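Local coordinates for protein flavoredoxin (Methanosarcina acetivorans, PDB 3BNK) that binds flavin mononucleotide as its cofactor and probably serves in electron transfer, as a homodimeric member of the flavoredoxin family, at residues Asn10-Pro15 with Thr163-Ser168; Pro17-Gly22 with Phe67-Pro72; Ala23-Lys28 with Ile61-Ser66; Gly95-Phe100 with Pro108-Cys113; Gly102-Ala107 with Asn116-Val121. All blocks are in the same frame, centred on the assembly; numbering follows the deposited sequence.

Interaction 1 (Asn10-Pro15 with Thr163-Ser168)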
# COMPACT_ATOMS: atom_id res chain seq x y z
N ASN B 10 -6.61 -6.02 14.30
CA ASN B 10 -5.38 -6.27 13.57
C ASN B 10 -5.70 -6.71 12.14
O ASN B 10 -5.57 -7.89 11.78
CB ASN B 10 -4.52 -7.31 14.30
CG ASN B 10 -3.11 -7.41 13.74
OD1 ASN B 10 -2.41 -8.40 13.97
ND2 ASN B 10 -2.68 -6.40 13.02
N VAL B 11 -6.12 -5.76 11.32
CA VAL B 11 -6.46 -6.06 9.94
C VAL B 11 -5.43 -5.47 8.99
O VAL B 11 -4.93 -4.35 9.19
CB VAL B 11 -7.95 -5.70 9.59
CG1 VAL B 11 -8.54 -4.72 10.58
CG2 VAL B 11 -8.10 -5.23 8.15
N PHE B 12 -5.10 -6.25 7.97
CA PHE B 12 -4.11 -5.86 6.99
C PHE B 12 -4.82 -5.25 5.79
O PHE B 12 -6.06 -5.32 5.68
CB PHE B 12 -3.28 -7.08 6.61
CG PHE B 12 -2.32 -7.54 7.69
CD1 PHE B 12 -2.77 -8.32 8.76
CD2 PHE B 12 -0.98 -7.19 7.64
CE1 PHE B 12 -1.89 -8.76 9.76
CE2 PHE B 12 -0.08 -7.61 8.63
CZ PHE B 12 -0.54 -8.40 9.70
N ILE B 13 -4.06 -4.63 4.89
CA ILE B 13 -4.65 -4.03 3.71
C ILE B 13 -4.98 -5.18 2.72
O ILE B 13 -4.18 -6.11 2.58
CB ILE B 13 -3.71 -2.97 3.04
CG1 ILE B 13 -3.22 -1.94 4.08
CG2 ILE B 13 -4.39 -2.28 1.83
CD1 ILE B 13 -4.32 -1.14 4.74
N TYR B 14 -6.15 -5.09 2.08
CA TYR B 14 -6.64 -6.08 1.11
C TYR B 14 -6.60 -5.58 -0.34
O TYR B 14 -7.47 -4.80 -0.74
CB TYR B 14 -8.06 -6.57 1.49
CG TYR B 14 -8.03 -7.48 2.69
CD1 TYR B 14 -7.94 -6.96 3.98
CD2 TYR B 14 -8.03 -8.88 2.53
CE1 TYR B 14 -7.88 -7.81 5.10
CE2 TYR B 14 -7.97 -9.72 3.64
CZ TYR B 14 -7.89 -9.18 4.92
OH TYR B 14 -7.81 -10.03 6.00
N PRO B 15 -5.59 -6.01 -1.13
CA PRO B 15 -4.44 -6.81 -0.72
C PRO B 15 -3.27 -5.89 -0.42
O PRO B 15 -3.39 -4.67 -0.54
CB PRO B 15 -4.10 -7.58 -2.00
CG PRO B 15 -4.38 -6.55 -3.09
CD PRO B 15 -5.55 -5.73 -2.58
N THR B 163 -2.05 -11.34 0.92
CA THR B 163 -3.10 -11.21 1.88
C THR B 163 -2.67 -11.94 3.17
O THR B 163 -2.16 -13.06 3.12
CB THR B 163 -4.44 -11.65 1.20
OG1 THR B 163 -5.56 -11.04 1.83
CG2 THR B 163 -4.58 -13.13 1.15
N MET B 164 -2.77 -11.26 4.31
CA MET B 164 -2.48 -11.85 5.63
C MET B 164 -3.69 -11.63 6.56
O MET B 164 -4.49 -10.74 6.30
CB MET B 164 -1.20 -11.26 6.22
CG MET B 164 0.08 -11.67 5.49
SD MET B 164 1.58 -11.05 6.28
CE MET B 164 2.85 -12.11 5.58
N PRO B 165 -3.82 -12.42 7.65
CA PRO B 165 -3.00 -13.54 8.15
C PRO B 165 -3.33 -14.88 7.49
O PRO B 165 -2.71 -15.88 7.82
CB PRO B 165 -3.36 -13.59 9.64
CG PRO B 165 -4.77 -13.19 9.67
CD PRO B 165 -4.94 -12.15 8.57
N ASP B 166 -4.27 -14.89 6.55
CA ASP B 166 -4.50 -16.08 5.75
C ASP B 166 -3.23 -16.52 4.99
O ASP B 166 -3.10 -17.69 4.62
CB ASP B 166 -5.67 -15.86 4.79
CG ASP B 166 -5.43 -14.73 3.82
OD1 ASP B 166 -5.49 -13.54 4.21
OD2 ASP B 166 -5.18 -15.05 2.65
N ASN B 167 -2.31 -15.57 4.77
CA ASN B 167 -1.03 -15.85 4.12
C ASN B 167 -1.10 -16.40 2.69
O ASN B 167 -0.58 -17.48 2.40
CB ASN B 167 -0.13 -16.72 5.01
CG ASN B 167 0.23 -16.04 6.32
OD1 ASN B 167 0.10 -14.82 6.47
ND2 ASN B 167 0.69 -16.83 7.28
N SER B 168 -1.74 -15.64 1.79
CA SER B 168 -1.88 -16.07 0.38
C SER B 168 -1.21 -15.10 -0.59
O SER B 168 -1.12 -13.90 -0.36
CB SER B 168 -3.36 -16.25 0.00
OG SER B 168 -4.09 -16.96 0.99
O HOH W 1 -6.36 -8.89 7.87
O HOH W 2 -4.44 -8.68 3.71
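F12 and M164 mark the closest approach of two irregular segments, their CA atoms 6.4 Å apart. Segment 10-15 leads into strand 16-25, and the turn between strands 160-163 and 168-178 is made by residues 163-168. That turn carries a G1 beta bulge, in which N167 and S168 both face T163, and a cis peptide bond precedes P165. The F12 ring is covered on one face by M164: CB stands almost over the ring centre, 4.1 Å from the centroid and only 9° off the normal, a CH-pi contact. Further along the extended M164 chain, SD lies 4.9 Å from the F12 centroid in an oblique Met-aromatic contact. With CG of F12 anti to the carbonyl carbon (chi1 -72°), the ring is brought beside the M164-P165 backbone, where CD1 also meets CD of P165. Y14 reaches the turn from farther down the segment, its CE2 3.3 Å from OG1 of T163. One water lies in the plane of the F12 ring at its edge, takes the N-H of F12, donates to O of M164 and is 2.6 Å from OH of Y14. A second sits over the Y14 ring, donating to O of I13 and accepting from N of M164. R39 of the second subunit makes a cation-pi contact with F12, while the M164 side chain comes within about 4 Å of a bound FMN. The F12-M164 part of the contact is thus apolar, while the clear polar links run through two waters, on a surface shared by the dimer interface and the flavin site.

Interaction 2 (Pro17-Gly22 with Phe67-Pro72)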
# COMPACT_ATOMS: atom_id res chain seq x y z
N PRO B 17 0.82 -5.22 -1.68
CA PRO B 17 1.74 -5.48 -2.78
C PRO B 17 2.82 -6.48 -2.33
O PRO B 17 2.93 -6.77 -1.13
CB PRO B 17 2.36 -4.11 -3.04
CG PRO B 17 2.37 -3.47 -1.68
CD PRO B 17 1.11 -3.92 -1.03
N VAL B 18 3.60 -7.00 -3.26
CA VAL B 18 4.70 -7.90 -2.90
C VAL B 18 5.99 -7.34 -3.48
O VAL B 18 6.16 -7.26 -4.71
CB VAL B 18 4.48 -9.37 -3.37
CG1 VAL B 18 5.71 -10.22 -3.11
CG2 VAL B 18 3.27 -9.96 -2.68
N THR B 19 6.87 -6.96 -2.57
CA THR B 19 8.09 -6.30 -2.95
C THR B 19 9.27 -6.93 -2.22
O THR B 19 9.09 -7.62 -1.22
CB THR B 19 8.01 -4.74 -2.73
OG1 THR B 19 9.02 -4.11 -3.50
CG2 THR B 19 8.28 -4.36 -1.33
N LEU B 20 10.46 -6.70 -2.75
CA LEU B 20 11.67 -7.06 -2.06
C LEU B 20 12.38 -5.78 -1.63
O LEU B 20 12.65 -4.89 -2.44
CB LEU B 20 12.53 -7.95 -2.95
CG LEU B 20 12.60 -9.48 -2.76
CD1 LEU B 20 11.75 -10.04 -1.61
CD2 LEU B 20 12.38 -10.24 -4.09
N LEU B 21 12.66 -5.67 -0.34
CA LEU B 21 13.30 -4.50 0.20
C LEU B 21 14.80 -4.78 0.33
O LEU B 21 15.20 -5.71 1.03
CB LEU B 21 12.69 -4.14 1.57
CG LEU B 21 13.19 -2.91 2.35
CD1 LEU B 21 14.64 -3.03 2.69
CD2 LEU B 21 12.97 -1.61 1.59
N GLY B 22 15.60 -3.96 -0.35
CA GLY B 22 17.05 -4.13 -0.36
C GLY B 22 17.77 -3.10 0.51
O GLY B 22 17.44 -1.92 0.49
N PHE B 67 17.65 2.65 0.69
CA PHE B 67 17.06 1.34 0.47
C PHE B 67 16.46 1.27 -0.93
O PHE B 67 16.31 2.28 -1.62
CB PHE B 67 16.02 1.01 1.55
CG PHE B 67 14.80 1.92 1.55
CD1 PHE B 67 13.67 1.59 0.79
CD2 PHE B 67 14.78 3.09 2.32
CE1 PHE B 67 12.54 2.42 0.81
CE2 PHE B 67 13.66 3.93 2.33
CZ PHE B 67 12.54 3.60 1.58
N SER B 68 16.13 0.05 -1.36
CA SER B 68 15.42 -0.14 -2.61
C SER B 68 14.13 -0.90 -2.41
O SER B 68 13.98 -1.68 -1.47
CB SER B 68 16.31 -0.85 -3.64
OG SER B 68 16.69 -2.13 -3.18
N VAL B 69 13.20 -0.66 -3.32
CA VAL B 69 11.94 -1.37 -3.38
C VAL B 69 11.92 -2.04 -4.76
O VAL B 69 11.99 -1.36 -5.78
CB VAL B 69 10.74 -0.41 -3.20
CG1 VAL B 69 9.44 -1.18 -3.22
CG2 VAL B 69 10.87 0.36 -1.90
N ASN B 70 11.82 -3.37 -4.75
CA ASN B 70 12.04 -4.22 -5.92
C ASN B 70 10.80 -5.07 -6.19
O ASN B 70 10.27 -5.68 -5.26
CB ASN B 70 13.26 -5.15 -5.71
CG ASN B 70 14.57 -4.41 -5.52
OD1 ASN B 70 15.19 -3.95 -6.48
ND2 ASN B 70 15.01 -4.30 -4.27
N PHE B 71 10.34 -5.10 -7.44
CA PHE B 71 9.09 -5.80 -7.77
C PHE B 71 9.36 -7.11 -8.49
O PHE B 71 9.69 -7.10 -9.66
CB PHE B 71 8.16 -4.92 -8.64
CG PHE B 71 7.53 -3.78 -7.89
CD1 PHE B 71 8.25 -2.60 -7.66
CD2 PHE B 71 6.23 -3.89 -7.41
CE1 PHE B 71 7.69 -1.55 -6.96
CE2 PHE B 71 5.65 -2.84 -6.71
CZ PHE B 71 6.38 -1.66 -6.47
N PRO B 72 9.21 -8.26 -7.79
CA PRO B 72 9.35 -9.52 -8.51
C PRO B 72 8.14 -9.82 -9.41
O PRO B 72 7.04 -9.31 -9.15
CB PRO B 72 9.48 -10.54 -7.38
CG PRO B 72 8.64 -9.95 -6.26
CD PRO B 72 8.91 -8.46 -6.36
O HOH W 3 5.45 -8.55 -7.01
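L20 and N70 form an antiparallel hydrogen-bonded pair, followed by the non-hydrogen-bonded pair L21-V69 and the hydrogen-bonded pair G22-S68, on strands whose axes approach to 4.5 Å. The carboxamide of N70 adds to this pairing: ND2 gives a bond of 3.0 Å to O of L20 from above the carbonyl plane, while N of N70 reaches the same oxygen. ND2 also bonds OG of S68, itself bonded to O of P108, and OD1 is engaged by N116 and I110, so both ends of the amide are held. Replacing N70 by an alanine removes the amide, which would probably leave O of L20 with one donor fewer and S68, N116 and I110 without a shared partner. O of N70 is likewise gripped twice, by N of L20 and by OG1 of T19 at 2.7 Å. That hydroxyl lies anti to the backbone N of T19 (chi1 -161°), which places it over one face of the F71 ring. CD2 of L21 packs 3.4 Å from CD1 of F67. At the other end a water donates to O of both V18 and P72. Two carbonyls that each accept two hydrogen bonds thus give T19 and N70 partners inside the buried sheet of this flavin-binding domain.

Interaction 3 (Ala23-Lys28 with Ile61-Ser66)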
# COMPACT_ATOMS: atom_id res chain seq x y z
N ALA B 23 18.74 -3.56 1.29
CA ALA B 23 19.61 -2.68 2.04
C ALA B 23 20.98 -3.31 2.24
O ALA B 23 21.12 -4.54 2.33
CB ALA B 23 18.97 -2.31 3.38
N ASN B 24 22.00 -2.46 2.24
CA ASN B 24 23.31 -2.88 2.71
C ASN B 24 23.30 -2.90 4.22
O ASN B 24 22.83 -1.94 4.85
CB ASN B 24 24.42 -1.96 2.20
CG ASN B 24 24.92 -2.35 0.82
OD1 ASN B 24 24.31 -3.16 0.11
ND2 ASN B 24 26.04 -1.76 0.42
N VAL B 25 23.78 -3.99 4.79
CA VAL B 25 23.97 -4.12 6.22
C VAL B 25 25.40 -4.59 6.39
O VAL B 25 25.79 -5.62 5.83
CB VAL B 25 22.98 -5.13 6.88
CG1 VAL B 25 22.90 -4.88 8.39
CG2 VAL B 25 21.57 -5.03 6.26
N LYS B 26 26.20 -3.80 7.11
CA LYS B 26 27.64 -4.02 7.25
C LYS B 26 28.32 -4.29 5.90
O LYS B 26 29.15 -5.20 5.77
CB LYS B 26 27.92 -5.17 8.25
CG LYS B 26 27.57 -4.85 9.69
CD LYS B 26 27.58 -6.12 10.54
CE LYS B 26 26.87 -5.91 11.86
NZ LYS B 26 26.36 -7.20 12.41
N GLY B 27 27.94 -3.49 4.90
CA GLY B 27 28.55 -3.54 3.58
C GLY B 27 28.06 -4.65 2.65
O GLY B 27 28.48 -4.71 1.49
N LYS B 28 27.17 -5.51 3.16
CA LYS B 28 26.66 -6.66 2.40
C LYS B 28 25.18 -6.52 2.09
O LYS B 28 24.40 -6.07 2.93
CB LYS B 28 26.92 -7.95 3.18
CG LYS B 28 26.76 -9.24 2.38
CD LYS B 28 27.64 -10.40 2.93
CE LYS B 28 27.39 -10.69 4.42
NZ LYS B 28 25.96 -10.97 4.77
N ILE B 61 19.35 -0.00 6.82
CA ILE B 61 18.72 1.23 6.37
C ILE B 61 19.17 2.42 7.24
O ILE B 61 19.49 3.49 6.71
CB ILE B 61 17.19 1.12 6.25
CG1 ILE B 61 16.82 -0.03 5.29
CG2 ILE B 61 16.60 2.43 5.73
CD1 ILE B 61 15.33 -0.21 5.07
N ALA B 62 19.24 2.22 8.55
CA ALA B 62 19.77 3.26 9.45
C ALA B 62 21.23 3.63 9.13
O ALA B 62 21.56 4.80 9.13
CB ALA B 62 19.60 2.84 10.92
N GLU B 63 22.07 2.63 8.86
CA GLU B 63 23.50 2.82 8.56
C GLU B 63 23.69 3.68 7.31
O GLU B 63 24.42 4.68 7.31
CB GLU B 63 24.20 1.46 8.34
CG GLU B 63 24.18 0.45 9.53
CD GLU B 63 24.75 -0.97 9.19
OE1 GLU B 63 25.33 -1.20 8.11
OE2 GLU B 63 24.61 -1.88 10.05
N ASN B 64 23.00 3.29 6.24
CA ASN B 64 23.22 3.87 4.92
C ASN B 64 22.29 5.01 4.55
O ASN B 64 22.60 5.78 3.66
CB ASN B 64 23.12 2.77 3.86
CG ASN B 64 24.24 1.79 3.96
OD1 ASN B 64 25.39 2.10 3.62
ND2 ASN B 64 23.94 0.60 4.46
N GLY B 65 21.16 5.10 5.23
CA GLY B 65 20.17 6.11 4.88
C GLY B 65 19.67 5.91 3.47
O GLY B 65 19.41 6.89 2.75
N SER B 66 19.54 4.65 3.07
CA SER B 66 19.09 4.30 1.73
C SER B 66 18.50 2.89 1.69
O SER B 66 18.82 2.06 2.54
CB SER B 66 20.22 4.42 0.71
OG SER B 66 21.10 3.32 0.77
O HOH W 4 21.03 0.35 2.21
O HOH W 5 26.50 -0.83 5.75
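K26 N donates to OE1 of E63 across 2.9 Å in the one clear direct hydrogen bond of this contact, nearly straight at 163°. It meets the syn lone pair of the carboxylate, at the start of the type I' turn V25-K28 that links strands 16-25 and 28-41. E63 comes from the last turn of helix 57-64; its CG is anti to the carbonyl carbon (chi1 -61°) and the chain is extended beyond, which lets the acid span the gap to the hairpin. ND2 of N64 lies 2.8 Å from O of N24. The same nitrogen bonds O of G60 within the helix, and OD1 of N64 is taken by T106.

Water supplies a second set of links. One water donates to OE1 of E63 and accepts from N of G27 and ND2 of N64, and another joins N of N24 to O of S66.

The apolar contact is that of A23 CB on I61 CG1, 3.7 Å away. Separately, a methyl of V25, CG1, lies next to the E63 carboxylate at OE2, the two side chains crossing at about a right angle. V25 also touches Y56 and N30, both FMN-binding residues.

A single carboxylate oxygen therefore receives the N-H of K26 directly and the N-H of G27 through water, a pairing likely to favour the charged form of E63 and to tie the helix end to the hairpin turn.

Interaction 4 (Gly95-Phe100 with Pro108-Cys113)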
# COMPACT_ATOMS: atom_id res chain seq x y z
N GLY B 95 23.59 -13.42 -2.13
CA GLY B 95 23.89 -14.24 -3.30
C GLY B 95 22.71 -14.84 -4.02
O GLY B 95 22.88 -15.49 -5.06
N LEU B 96 21.51 -14.64 -3.49
CA LEU B 96 20.29 -15.23 -4.06
C LEU B 96 19.98 -14.67 -5.45
O LEU B 96 19.49 -15.39 -6.33
CB LEU B 96 19.10 -15.01 -3.12
CG LEU B 96 18.11 -16.15 -2.82
CD1 LEU B 96 16.71 -15.59 -2.74
CD2 LEU B 96 18.15 -17.30 -3.83
N PHE B 97 20.28 -13.38 -5.63
CA PHE B 97 19.95 -12.64 -6.84
C PHE B 97 21.21 -12.02 -7.45
O PHE B 97 22.26 -11.96 -6.80
CB PHE B 97 18.95 -11.52 -6.52
CG PHE B 97 17.67 -11.98 -5.84
CD1 PHE B 97 17.42 -11.63 -4.51
CD2 PHE B 97 16.72 -12.71 -6.52
CE1 PHE B 97 16.24 -12.04 -3.86
CE2 PHE B 97 15.54 -13.12 -5.88
CZ PHE B 97 15.30 -12.78 -4.56
N GLU B 98 21.10 -11.57 -8.70
CA GLU B 98 22.10 -10.71 -9.31
C GLU B 98 21.84 -9.29 -8.82
O GLU B 98 20.77 -8.72 -9.06
CB GLU B 98 22.03 -10.74 -10.84
CG GLU B 98 22.61 -11.97 -11.52
CD GLU B 98 22.54 -11.88 -13.05
OE1 GLU B 98 23.57 -12.17 -13.71
OE2 GLU B 98 21.46 -11.51 -13.59
N VAL B 99 22.82 -8.72 -8.13
CA VAL B 99 22.65 -7.41 -7.51
C VAL B 99 23.34 -6.29 -8.29
O VAL B 99 24.50 -6.43 -8.71
CB VAL B 99 23.10 -7.43 -6.01
CG1 VAL B 99 23.06 -6.02 -5.40
CG2 VAL B 99 22.23 -8.39 -5.21
N PHE B 100 22.62 -5.20 -8.49
CA PHE B 100 23.19 -3.98 -9.05
C PHE B 100 22.90 -2.78 -8.14
O PHE B 100 21.90 -2.74 -7.42
CB PHE B 100 22.71 -3.74 -10.51
CG PHE B 100 21.30 -3.21 -10.63
CD1 PHE B 100 21.08 -1.86 -10.93
CD2 PHE B 100 20.19 -4.05 -10.48
CE1 PHE B 100 19.78 -1.34 -11.04
CE2 PHE B 100 18.89 -3.54 -10.61
CZ PHE B 100 18.70 -2.18 -10.88
N PRO B 108 21.12 -1.87 -2.51
CA PRO B 108 21.25 -2.97 -3.45
C PRO B 108 19.92 -3.27 -4.14
O PRO B 108 18.88 -3.37 -3.49
CB PRO B 108 21.72 -4.14 -2.56
CG PRO B 108 21.16 -3.83 -1.21
CD PRO B 108 21.12 -2.32 -1.11
N MET B 109 19.97 -3.39 -5.47
CA MET B 109 18.77 -3.66 -6.27
C MET B 109 18.88 -4.99 -7.00
O MET B 109 19.99 -5.49 -7.22
CB MET B 109 18.51 -2.51 -7.25
CG MET B 109 18.03 -1.25 -6.58
SD MET B 109 17.98 0.18 -7.67
CE MET B 109 19.74 0.53 -7.86
N ILE B 110 17.74 -5.56 -7.36
CA ILE B 110 17.68 -6.92 -7.92
C ILE B 110 17.47 -6.89 -9.43
O ILE B 110 16.44 -6.41 -9.91
CB ILE B 110 16.56 -7.76 -7.27
CG1 ILE B 110 16.78 -7.89 -5.75
CG2 ILE B 110 16.49 -9.17 -7.92
CD1 ILE B 110 15.58 -8.42 -5.00
N LYS B 111 18.43 -7.42 -10.16
CA LYS B 111 18.41 -7.36 -11.63
C LYS B 111 17.17 -8.02 -12.23
O LYS B 111 16.60 -7.53 -13.20
CB LYS B 111 19.68 -7.98 -12.22
CG LYS B 111 20.88 -7.08 -12.13
CD LYS B 111 22.18 -7.80 -12.47
CE LYS B 111 23.37 -6.85 -12.42
NZ LYS B 111 24.63 -7.54 -12.83
N GLU B 112 16.75 -9.13 -11.62
CA GLU B 112 15.67 -9.95 -12.15
C GLU B 112 14.27 -9.32 -11.92
O GLU B 112 13.33 -9.61 -12.67
CB GLU B 112 15.77 -11.37 -11.59
CG GLU B 112 17.15 -12.05 -11.87
CD GLU B 112 18.17 -12.04 -10.68
OE1 GLU B 112 18.44 -10.99 -10.08
OE2 GLU B 112 18.73 -13.11 -10.38
N CYS B 113 14.16 -8.45 -10.92
CA CYS B 113 12.90 -7.74 -10.64
C CYS B 113 12.50 -6.78 -11.78
O CYS B 113 13.35 -6.21 -12.46
CB CYS B 113 12.96 -7.02 -9.28
SG CYS B 113 12.78 -8.17 -7.87
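K111 N donates to O of E98 over 2.9 Å, in a bond straight at both donor and carbonyl (172° at the hydrogen). It continues the pairing of the short strands, where F100 and M109 form an antiparallel hydrogen-bonded pair through both of their N-H groups and V99 and I110 a non-hydrogen-bonded one. Beyond the strands, the carboxylate of E112 takes over the backbone's role: its chain bends at chi2 (100°) and brings OE1 to 3.1 Å from N of E98. The N-H meets OE1 on the syn side, 17° out of the carboxylate plane, and gives a weaker bond to OE2.

Aromatic contacts lie on both faces of the hairpin. CB of M109 is over one face of the F100 ring, 3.8 Å from its centroid, and SD approaches obliquely in a Met-aromatic contact. The ring's edge faces the I110-K111 peptide, and CG of K111 comes within 3.5 Å of CD2 of F100. On the face carrying V99 and I110, CD1 of I110 covers one face of the F97 ring, whose opposite face is met by CB of L96.

Aliphatic packing completes the contact. CD of K111 crosses CB of E98 at 3.4 Å, the two chains nearly perpendicular, while CG1 of V99 lies beside CB of P108, 3.7 Å away.

F97 packs on K79 and C83 of helix 77-83, M109 on S68 and N70 of strand 66-71, and K4 of the second subunit packs on F100. The arrangement is a two-stranded antiparallel beta hairpin with a long connecting loop, laid against the main sheet of the flavin reductase-like domain.

Interaction 5 (Gly102-Ala107 with Asn116-Val121)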
# COMPACT_ATOMS: atom_id res chain seq x y z
N GLY B 102 23.05 1.71 -7.84
CA GLY B 102 22.76 2.90 -8.65
C GLY B 102 23.39 4.14 -8.06
O GLY B 102 24.43 4.05 -7.41
N GLU B 103 22.72 5.28 -8.26
CA GLU B 103 23.26 6.61 -7.93
C GLU B 103 23.59 6.81 -6.45
O GLU B 103 24.51 7.55 -6.10
CB GLU B 103 22.30 7.71 -8.41
CG GLU B 103 22.13 7.81 -9.93
CD GLU B 103 21.01 8.78 -10.37
OE1 GLU B 103 20.48 9.54 -9.53
OE2 GLU B 103 20.66 8.78 -11.57
N LEU B 104 22.82 6.14 -5.58
CA LEU B 104 23.02 6.24 -4.14
C LEU B 104 24.13 5.31 -3.65
O LEU B 104 24.55 5.41 -2.50
CB LEU B 104 21.72 5.96 -3.38
CG LEU B 104 20.54 6.90 -3.64
CD1 LEU B 104 19.36 6.49 -2.78
CD2 LEU B 104 20.87 8.40 -3.43
N LYS B 105 24.58 4.41 -4.52
CA LYS B 105 25.79 3.58 -4.29
C LYS B 105 25.59 2.43 -3.29
O LYS B 105 26.31 1.44 -3.31
CB LYS B 105 26.98 4.46 -3.85
CG LYS B 105 27.18 5.74 -4.68
CD LYS B 105 28.32 5.63 -5.68
CE LYS B 105 27.96 4.87 -6.94
NZ LYS B 105 29.20 4.43 -7.73
N THR B 106 24.60 2.56 -2.44
CA THR B 106 24.53 1.75 -1.22
C THR B 106 23.19 1.03 -1.01
O THR B 106 22.99 0.35 -0.00
CB THR B 106 24.84 2.65 -0.02
OG1 THR B 106 24.88 1.85 1.16
CG2 THR B 106 23.78 3.68 0.15
N ALA B 107 22.27 1.22 -1.95
CA ALA B 107 21.00 0.50 -1.92
C ALA B 107 20.99 -0.62 -2.96
O ALA B 107 20.84 -0.36 -4.15
CB ALA B 107 19.82 1.44 -2.10
N ASN B 116 12.67 -1.40 -10.07
CA ASN B 116 13.47 -1.09 -8.87
C ASN B 116 13.43 0.40 -8.54
O ASN B 116 13.75 1.23 -9.39
CB ASN B 116 14.94 -1.53 -9.03
CG ASN B 116 15.09 -2.79 -9.86
OD1 ASN B 116 15.22 -2.73 -11.09
ND2 ASN B 116 15.12 -3.94 -9.19
N LEU B 117 13.02 0.72 -7.32
CA LEU B 117 12.98 2.09 -6.83
C LEU B 117 14.09 2.30 -5.81
O LEU B 117 14.10 1.67 -4.76
CB LEU B 117 11.61 2.44 -6.24
CG LEU B 117 10.35 2.05 -7.04
CD1 LEU B 117 9.07 2.49 -6.32
CD2 LEU B 117 10.37 2.56 -8.51
N GLU B 118 15.04 3.17 -6.15
CA GLU B 118 16.21 3.45 -5.33
C GLU B 118 15.90 4.67 -4.46
O GLU B 118 15.63 5.74 -4.98
CB GLU B 118 17.43 3.68 -6.24
CG GLU B 118 18.76 3.92 -5.53
CD GLU B 118 19.90 4.22 -6.52
OE1 GLU B 118 19.62 4.64 -7.67
OE2 GLU B 118 21.08 4.04 -6.14
N CYS B 119 15.93 4.49 -3.14
CA CYS B 119 15.36 5.50 -2.25
C CYS B 119 16.31 6.06 -1.21
O CYS B 119 17.10 5.32 -0.60
CB CYS B 119 14.09 4.97 -1.56
SG CYS B 119 12.89 4.30 -2.72
N ARG B 120 16.23 7.37 -1.02
CA ARG B 120 17.03 8.04 -0.01
C ARG B 120 16.20 8.34 1.22
O ARG B 120 15.19 9.02 1.13
CB ARG B 120 17.65 9.32 -0.55
CG ARG B 120 18.90 9.68 0.24
CD ARG B 120 18.96 11.12 0.60
NE ARG B 120 19.21 12.00 -0.53
CZ ARG B 120 18.37 12.95 -0.93
NH1 ARG B 120 17.22 13.14 -0.29
NH2 ARG B 120 18.68 13.70 -1.97
N VAL B 121 16.62 7.83 2.36
CA VAL B 121 15.89 8.07 3.60
C VAL B 121 15.81 9.57 3.86
O VAL B 121 16.83 10.26 3.86
CB VAL B 121 16.49 7.31 4.81
CG1 VAL B 121 15.79 7.71 6.09
CG2 VAL B 121 16.37 5.80 4.61
O HOH W 6 22.15 1.93 -5.14
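L104 N gives E118 OE2 a hydrogen bond of 2.8 Å, reaching the oxygen from above the carboxylate plane. OE1 of E118 takes a weak bond from N of E103 at 3.2 Å and a further one from OH of Y141 on strand 130-142. A water donates to OE2 of E118 at 2.6 Å and to O of A107 while accepting from N of G102, so through this water the acid is linked to both ends of the 102-107 segment. CG of E118 is anti to the backbone N (chi1 -178°) and the rest of the chain is extended, which carries the carboxylate out from strand 115-126 to the turn. The N-H of L104, the weaker one of E103, the Y141 hydroxyl and the water probably stabilise its negative charge.

The turn is type I, G102 to K105, and belongs to the long loop between strands 99-100 and 109-110. A glutamine in place of E118 removes the charge and turns one oxygen into an NH2, which would probably leave either L104 N and the water, or E103 N, facing a donor instead of an acceptor.

Outward from the acid, L104 slides past E118 in the opposite direction, its CB 3.4 Å from OE2. CD1 of L104 goes on to O of C119, also at 3.4 Å, and to CB of R120. Farther out, E103 forms a salt bridge with K6 of the second subunit.

How the interactions relate
Interactions 2 to 5 form one connected body. Interaction 1 stands about 27 to 29 Å, between centres, from interactions 3, 4 and 5, although its 10-15 leads in sequence into 17-22 of interaction 2, 18 Å away between centres. Interaction 2 is the hub, its centre about 4 Å from that of the chain: strand 66-71 is flanked by strand 16-25 and by 115-126 of interaction 5, where O of F67 meets N of C119. Interaction 3 continues strand 16-25 outward and meets interaction 5 where O of G65 faces N of V121. The side chains of M164, V18 and V25 come within about 4, 5 and 7 Å of a bound FMN, and that of F97 within about 11 Å.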